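Local coordinates for uncharacterized protein YbaA (Shigella flexneri, PDB 2OKQ) that is of unknown function, belongs to the DUF1428 family, and forms a two-chain assembly of subunits that each carry a four-stranded antiparallel sheet backed by helices, at residues K49-F57 and K109-F119. Numbering follows the deposited sequence. Where two conformers were deposited one is given.
Sequences KAAPLFKEF and KMMSDPRMKEF
R115 reaches across to E56 end-on, NH2 to OE2 at 3.0 Å in a nearly straight bond (165° at the hydrogen). The second bond, R115 NH1 to E56 OE1 at 3.1 Å, is the more bent. The two planes are turned 45° apart, and OE1 offers its syn lone pair. D113 takes the side of the same guanidinium: NE goes to OD1, and NH2 to OD2 at 2.7 Å. OD1 also caps the short helix 114-118 by accepting from R115 N; the side-on pair from NE and NH2, with the end-on pair to E56, fixes the rotation of the guanidinium. L53, in the conformer described, lays CD2 on one face of that group, 3.3 Å from R115 NH1, while its CD1 meets M116 CG. Beyond the salt bridges, F57 is clasped between L53 O on one face and K109 CB over the centre of the other; D113 OD2 lies in the ring plane, 3.1 Å from CZ. K109 runs on extended, and a water links its NZ to F57 O. M110, bent at chi2 (57°) and chi3 in the conformer described, sets CE squarely over the F54 ring, 3.4 Å from the centroid, a CH-pi contact with SD farther off above the same face. F54 also packs on I62 and I95 of the sheet. At the far end A50 CB touches M116 SD, and K49 NZ makes an off-centre cation-pi contact with the poorly ordered F119. The end of helix 40-56 is thus joined to helix 100-111 by Met-aromatic and CH-pi packing and to the short helix 114-118 by the charged network; the shared arginine probably offsets the repulsion between E56 and D113, favouring both as carboxylates.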
ATOM      1  N   LYS A  49     -14.288  -9.500  -6.004  1.00 33.55           N
ATOM      2  CA  LYS A  49     -14.364 -10.946  -6.239  1.00 34.35           C
ATOM      3  C   LYS A  49     -13.157 -11.681  -5.670  1.00 34.44           C
ATOM      4  O   LYS A  49     -13.309 -12.721  -5.021  1.00 34.42           O
ATOM      5  CB  LYS A  49     -14.528 -11.244  -7.729  1.00 35.81           C
ATOM      6  CG  LYS A  49     -15.877 -10.804  -8.288  1.00 39.37           C
ATOM      7  CD  LYS A  49     -16.289 -11.646  -9.489  1.00 44.35           C
ATOM      8  CE  LYS A  49     -17.764 -11.448  -9.821  1.00 46.13           C
ATOM      9  NZ  LYS A  49     -18.029 -10.128 -10.474  1.00 50.12           N
ATOM     10  N   ALA A  50     -11.960 -11.124  -5.887  1.00 33.00           N
ATOM     11  CA  ALA A  50     -10.731 -11.719  -5.365  1.00 31.98           C
ATOM     12  C   ALA A  50     -10.634 -11.675  -3.847  1.00 31.18           C
ATOM     13  O   ALA A  50     -10.196 -12.643  -3.243  1.00 30.94           O
ATOM     14  CB  ALA A  50      -9.499 -11.081  -6.008  1.00 32.37           C
ATOM     15  N   ALA A  51     -11.052 -10.568  -3.222  1.00 30.19           N
ATOM     16  CA  ALA A  51     -10.830 -10.366  -1.784  1.00 29.33           C
ATOM     17  C   ALA A  51     -11.284 -11.509  -0.860  1.00 29.24           C
ATOM     18  O   ALA A  51     -10.500 -11.966  -0.046  1.00 27.42           O
ATOM     19  CB  ALA A  51     -11.404  -9.021  -1.312  1.00 30.37           C
ATOM     20  N   PRO A  52     -12.554 -11.962  -0.970  1.00 28.68           N
ATOM     21  CA  PRO A  52     -12.980 -13.094  -0.125  1.00 27.90           C
ATOM     22  C   PRO A  52     -12.164 -14.385  -0.343  1.00 27.11           C
ATOM     23  O   PRO A  52     -12.023 -15.180   0.590  1.00 26.16           O
ATOM     24  CB  PRO A  52     -14.446 -13.320  -0.536  1.00 28.74           C
ATOM     25  CG  PRO A  52     -14.594 -12.658  -1.859  1.00 29.48           C
ATOM     26  CD  PRO A  52     -13.655 -11.475  -1.823  1.00 29.15           C
ATOM     27  N   LEU A  53     -11.613 -14.566  -1.538  1.00 25.96           N
ATOM     28  CA  LEU A  53     -10.758 -15.727  -1.818  1.00 25.88           C
ATOM     29  C   LEU A  53      -9.462 -15.626  -1.030  1.00 25.20           C
ATOM     30  O   LEU A  53      -9.061 -16.565  -0.363  1.00 24.87           O
ATOM     31  CB  LEU A  53     -10.488 -15.891  -3.315  0.70 26.57           C
ATOM     32  CG  LEU A  53     -11.713 -16.225  -4.179  0.70 27.45           C
ATOM     33  CD1 LEU A  53     -11.304 -16.371  -5.617  0.70 29.65           C
ATOM     34  CD2 LEU A  53     -12.400 -17.494  -3.685  0.70 31.45           C
ATOM     35  N   PHE A  54      -8.826 -14.461  -1.079  1.00 25.01           N
ATOM     36  CA  PHE A  54      -7.606 -14.262  -0.289  1.00 24.01           C
ATOM     37  C   PHE A  54      -7.871 -14.494   1.190  1.00 23.86           C
ATOM     38  O   PHE A  54      -7.052 -15.083   1.884  1.00 22.90           O
ATOM     39  CB  PHE A  54      -7.060 -12.846  -0.499  1.00 24.17           C
ATOM     40  CG  PHE A  54      -6.178 -12.700  -1.704  1.00 24.35           C
ATOM     41  CD1 PHE A  54      -4.927 -13.311  -1.748  1.00 25.47           C
ATOM     42  CD2 PHE A  54      -6.568 -11.910  -2.769  1.00 24.28           C
ATOM     43  CE1 PHE A  54      -4.086 -13.157  -2.857  1.00 24.86           C
ATOM     44  CE2 PHE A  54      -5.733 -11.745  -3.883  1.00 25.89           C
ATOM     45  CZ  PHE A  54      -4.498 -12.379  -3.929  1.00 28.04           C
ATOM     46  N   LYS A  55      -9.010 -14.021   1.686  1.00 24.61           N
ATOM     47  CA  LYS A  55      -9.320 -14.210   3.109  1.00 24.74           C
ATOM     48  C   LYS A  55      -9.479 -15.687   3.452  1.00 25.30           C
ATOM     49  O   LYS A  55      -9.038 -16.129   4.504  1.00 24.44           O
ATOM     50  CB  LYS A  55     -10.598 -13.456   3.493  0.60 25.17           C
ATOM     51  CG  LYS A  55     -10.529 -11.932   3.310  0.60 26.77           C
ATOM     52  CD  LYS A  55     -10.196 -11.201   4.596  0.60 27.86           C
ATOM     53  CE  LYS A  55     -11.457 -10.968   5.425  0.60 30.90           C
ATOM     54  NZ  LYS A  55     -11.314  -9.824   6.360  0.60 32.08           N
ATOM     55  N   GLU A  56     -10.114 -16.430   2.549  1.00 26.21           N
ATOM     56  CA  GLU A  56     -10.288 -17.871   2.710  1.00 27.45           C
ATOM     57  C   GLU A  56      -8.931 -18.561   2.877  1.00 26.95           C
ATOM     58  O   GLU A  56      -8.782 -19.506   3.658  1.00 27.55           O
ATOM     59  CB  GLU A  56     -11.045 -18.423   1.495  1.00 27.19           C
ATOM     60  CG  GLU A  56     -11.201 -19.927   1.464  1.00 33.39           C
ATOM     61  CD  GLU A  56     -11.841 -20.411   0.175  1.00 37.32           C
ATOM     62  OE1 GLU A  56     -12.810 -19.781  -0.286  1.00 39.28           O
ATOM     63  OE2 GLU A  56     -11.363 -21.421  -0.388  1.00 41.52           O
ATOM     64  N   PHE A  57      -7.940 -18.059   2.157  1.00 27.11           N
ATOM     65  CA  PHE A  57      -6.606 -18.646   2.157  1.00 25.99           C
ATOM     66  C   PHE A  57      -5.692 -18.099   3.258  1.00 25.18           C
ATOM     67  O   PHE A  57      -4.527 -18.479   3.343  1.00 25.24           O
ATOM     68  CB  PHE A  57      -5.967 -18.477   0.779  1.00 27.80           C
ATOM     69  CG  PHE A  57      -6.735 -19.143  -0.341  1.00 30.13           C
ATOM     70  CD1 PHE A  57      -7.474 -20.304  -0.117  1.00 36.74           C
ATOM     71  CD2 PHE A  57      -6.696 -18.619  -1.618  1.00 33.39           C
ATOM     72  CE1 PHE A  57      -8.181 -20.919  -1.158  1.00 35.71           C
ATOM     73  CE2 PHE A  57      -7.388 -19.232  -2.664  1.00 36.31           C
ATOM     74  CZ  PHE A  57      -8.130 -20.376  -2.425  1.00 35.73           C
ATOM     75  N   LYS A 109      -1.987 -21.213  -3.330  1.00 24.97           N
ATOM     76  CA  LYS A 109      -3.400 -21.595  -3.474  1.00 28.67           C
ATOM     77  C   LYS A 109      -4.129 -20.758  -4.508  1.00 30.38           C
ATOM     78  O   LYS A 109      -4.812 -21.302  -5.376  1.00 29.91           O
ATOM     79  CB  LYS A 109      -4.146 -21.489  -2.149  1.00 29.51           C
ATOM     80  CG  LYS A 109      -3.754 -22.498  -1.113  1.00 32.18           C
ATOM     81  CD  LYS A 109      -4.510 -22.229   0.167  1.00 37.65           C
ATOM     82  CE  LYS A 109      -4.040 -23.140   1.271  1.00 41.34           C
ATOM     83  NZ  LYS A 109      -4.665 -22.749   2.565  1.00 46.23           N
ATOM     84  N   MET A 110      -3.980 -19.440  -4.403  0.60 30.93           N
ATOM     85  CA  MET A 110      -4.597 -18.513  -5.332  0.60 32.21           C
ATOM     86  C   MET A 110      -4.279 -18.919  -6.764  0.60 33.11           C
ATOM     87  O   MET A 110      -5.176 -19.004  -7.598  0.60 33.44           O
ATOM     88  CB  MET A 110      -4.136 -17.077  -5.047  0.60 31.91           C
ATOM     89  CG  MET A 110      -4.760 -16.023  -5.940  0.60 33.26           C
ATOM     90  SD  MET A 110      -6.561 -16.010  -5.875  0.60 35.14           S
ATOM     91  CE  MET A 110      -6.884 -15.164  -4.331  0.60 34.04           C
ATOM     92  N   MET A 111      -3.006 -19.206  -7.026  1.00 33.62           N
ATOM     93  CA  MET A 111      -2.547 -19.567  -8.352  1.00 35.75           C
ATOM     94  C   MET A 111      -3.103 -20.905  -8.839  1.00 36.95           C
ATOM     95  O   MET A 111      -3.154 -21.139 -10.035  1.00 37.97           O
ATOM     96  CB  MET A 111      -1.029 -19.547  -8.410  1.00 35.89           C
ATOM     97  CG  MET A 111      -0.484 -18.123  -8.274  1.00 38.21           C
ATOM     98  SD  MET A 111       1.270 -18.028  -8.579  1.00 41.19           S
ATOM     99  CE  MET A 111       1.306 -18.438 -10.320  1.00 43.89           C
ATOM    100  N   SER A 112      -3.515 -21.769  -7.917  1.00 38.79           N
ATOM    101  CA  SER A 112      -4.081 -23.064  -8.312  1.00 40.43           C
ATOM    102  C   SER A 112      -5.610 -23.075  -8.203  1.00 41.25           C
ATOM    103  O   SER A 112      -6.238 -24.136  -8.293  1.00 40.84           O
ATOM    104  CB  SER A 112      -3.458 -24.204  -7.501  1.00 40.68           C
ATOM    105  OG  SER A 112      -3.851 -24.157  -6.141  1.00 42.31           O
ATOM    106  N   ASP A 113      -6.204 -21.895  -8.015  1.00 41.57           N
ATOM    107  CA  ASP A 113      -7.659 -21.797  -7.874  1.00 42.80           C
ATOM    108  C   ASP A 113      -8.347 -21.431  -9.190  1.00 43.41           C
ATOM    109  O   ASP A 113      -8.021 -20.418  -9.803  1.00 43.55           O
ATOM    110  CB  ASP A 113      -8.049 -20.830  -6.744  1.00 42.17           C
ATOM    111  CG  ASP A 113      -9.416 -21.143  -6.160  1.00 42.04           C
ATOM    112  OD1 ASP A 113     -10.417 -21.117  -6.900  1.00 40.95           O
ATOM    113  OD2 ASP A 113      -9.498 -21.433  -4.958  1.00 44.23           O
ATOM    114  N   PRO A 114      -9.304 -22.270  -9.641  1.00 45.42           N
ATOM    115  CA  PRO A 114     -10.018 -21.995 -10.887  1.00 46.57           C
ATOM    116  C   PRO A 114     -10.913 -20.777 -10.772  1.00 47.79           C
ATOM    117  O   PRO A 114     -11.248 -20.185 -11.790  1.00 48.29           O
ATOM    118  CB  PRO A 114     -10.872 -23.251 -11.101  1.00 46.52           C
ATOM    119  CG  PRO A 114     -10.302 -24.273 -10.204  1.00 46.12           C
ATOM    120  CD  PRO A 114      -9.778 -23.516  -9.025  1.00 44.94           C
ATOM    121  N   ARG A 115     -11.284 -20.410  -9.544  1.00 49.72           N
ATOM    122  CA  ARG A 115     -12.078 -19.199  -9.293  1.00 51.91           C
ATOM    123  C   ARG A 115     -11.360 -17.928  -9.724  1.00 54.19           C
ATOM    124  O   ARG A 115     -12.005 -16.973 -10.142  1.00 54.58           O
ATOM    125  CB  ARG A 115     -12.496 -19.086  -7.825  1.00 51.09           C
ATOM    126  CG  ARG A 115     -13.656 -19.978  -7.435  1.00 50.18           C
ATOM    127  CD  ARG A 115     -13.883 -20.011  -5.929  1.00 47.40           C
ATOM    128  NE  ARG A 115     -12.763 -20.621  -5.211  1.00 46.32           N
ATOM    129  CZ  ARG A 115     -12.735 -20.839  -3.898  1.00 46.40           C
ATOM    130  NH1 ARG A 115     -13.756 -20.487  -3.134  1.00 46.78           N
ATOM    131  NH2 ARG A 115     -11.670 -21.394  -3.338  1.00 47.66           N
ATOM    132  N   MET A 116     -10.034 -17.904  -9.615  1.00 57.35           N
ATOM    133  CA  MET A 116      -9.275 -16.748 -10.102  1.00 60.32           C
ATOM    134  C   MET A 116      -8.640 -16.963 -11.472  1.00 61.88           C
ATOM    135  O   MET A 116      -8.058 -16.041 -12.044  1.00 62.12           O
ATOM    136  CB  MET A 116      -8.252 -16.253  -9.072  1.00 60.65           C
ATOM    137  CG  MET A 116      -8.827 -15.259  -8.047  1.00 62.28           C
ATOM    138  SD  MET A 116      -9.696 -13.793  -8.671  1.00 66.40           S
ATOM    139  CE  MET A 116      -8.317 -12.817  -9.273  1.00 65.92           C
ATOM    140  N   LYS A 117      -8.764 -18.180 -11.995  1.00 64.12           N
ATOM    141  CA  LYS A 117      -8.422 -18.449 -13.384  1.00 66.22           C
ATOM    142  C   LYS A 117      -9.461 -17.799 -14.287  1.00 67.40           C
ATOM    143  O   LYS A 117      -9.119 -17.208 -15.315  1.00 67.93           O
ATOM    144  CB  LYS A 117      -8.357 -19.956 -13.650  1.00 66.34           C
ATOM    145  CG  LYS A 117      -7.057 -20.620 -13.196  1.00 67.78           C
ATOM    146  CD  LYS A 117      -5.903 -20.403 -14.186  1.00 69.50           C
ATOM    147  CE  LYS A 117      -6.056 -21.244 -15.457  1.00 70.20           C
ATOM    148  NZ  LYS A 117      -5.848 -22.699 -15.211  1.00 70.38           N
ATOM    149  N   GLU A 118     -10.725 -17.904 -13.881  1.00 68.89           N
ATOM    150  CA  GLU A 118     -11.848 -17.331 -14.620  1.00 70.21           C
ATOM    151  C   GLU A 118     -11.839 -15.811 -14.499  1.00 70.67           C
ATOM    152  O   GLU A 118     -11.097 -15.140 -15.219  1.00 70.98           O
ATOM    153  CB  GLU A 118     -13.179 -17.907 -14.120  1.00 70.47           C
ATOM    154  CG  GLU A 118     -13.386 -19.389 -14.417  1.00 71.68           C
ATOM    155  CD  GLU A 118     -14.446 -20.025 -13.531  1.00 73.46           C
ATOM    156  OE1 GLU A 118     -15.250 -19.279 -12.923  1.00 74.07           O
ATOM    157  OE2 GLU A 118     -14.475 -21.275 -13.440  1.00 74.57           O
ATOM    158  N   PHE A 119     -12.654 -15.277 -13.588  1.00 71.28           N
ATOM    159  CA  PHE A 119     -12.705 -13.835 -13.335  1.00 71.77           C
ATOM    160  C   PHE A 119     -11.429 -13.361 -12.625  1.00 71.69           C
ATOM    161  O   PHE A 119     -11.437 -13.010 -11.437  1.00 71.83           O
ATOM    162  CB  PHE A 119     -13.974 -13.457 -12.553  1.00 72.03           C
ATOM    163  CG  PHE A 119     -15.175 -13.170 -13.426  1.00 73.24           C
ATOM    164  CD1 PHE A 119     -15.469 -11.866 -13.822  1.00 74.17           C
ATOM    165  CD2 PHE A 119     -16.017 -14.202 -13.843  1.00 74.39           C
ATOM    166  CE1 PHE A 119     -16.581 -11.592 -14.625  1.00 74.56           C
ATOM    167  CE2 PHE A 119     -17.132 -13.939 -14.648  1.00 74.75           C
ATOM    168  CZ  PHE A 119     -17.413 -12.629 -15.037  1.00 74.84           C
TER
HETATM  169  O   HOH W   1      -3.199 -20.737   3.430  1.00 42.74           O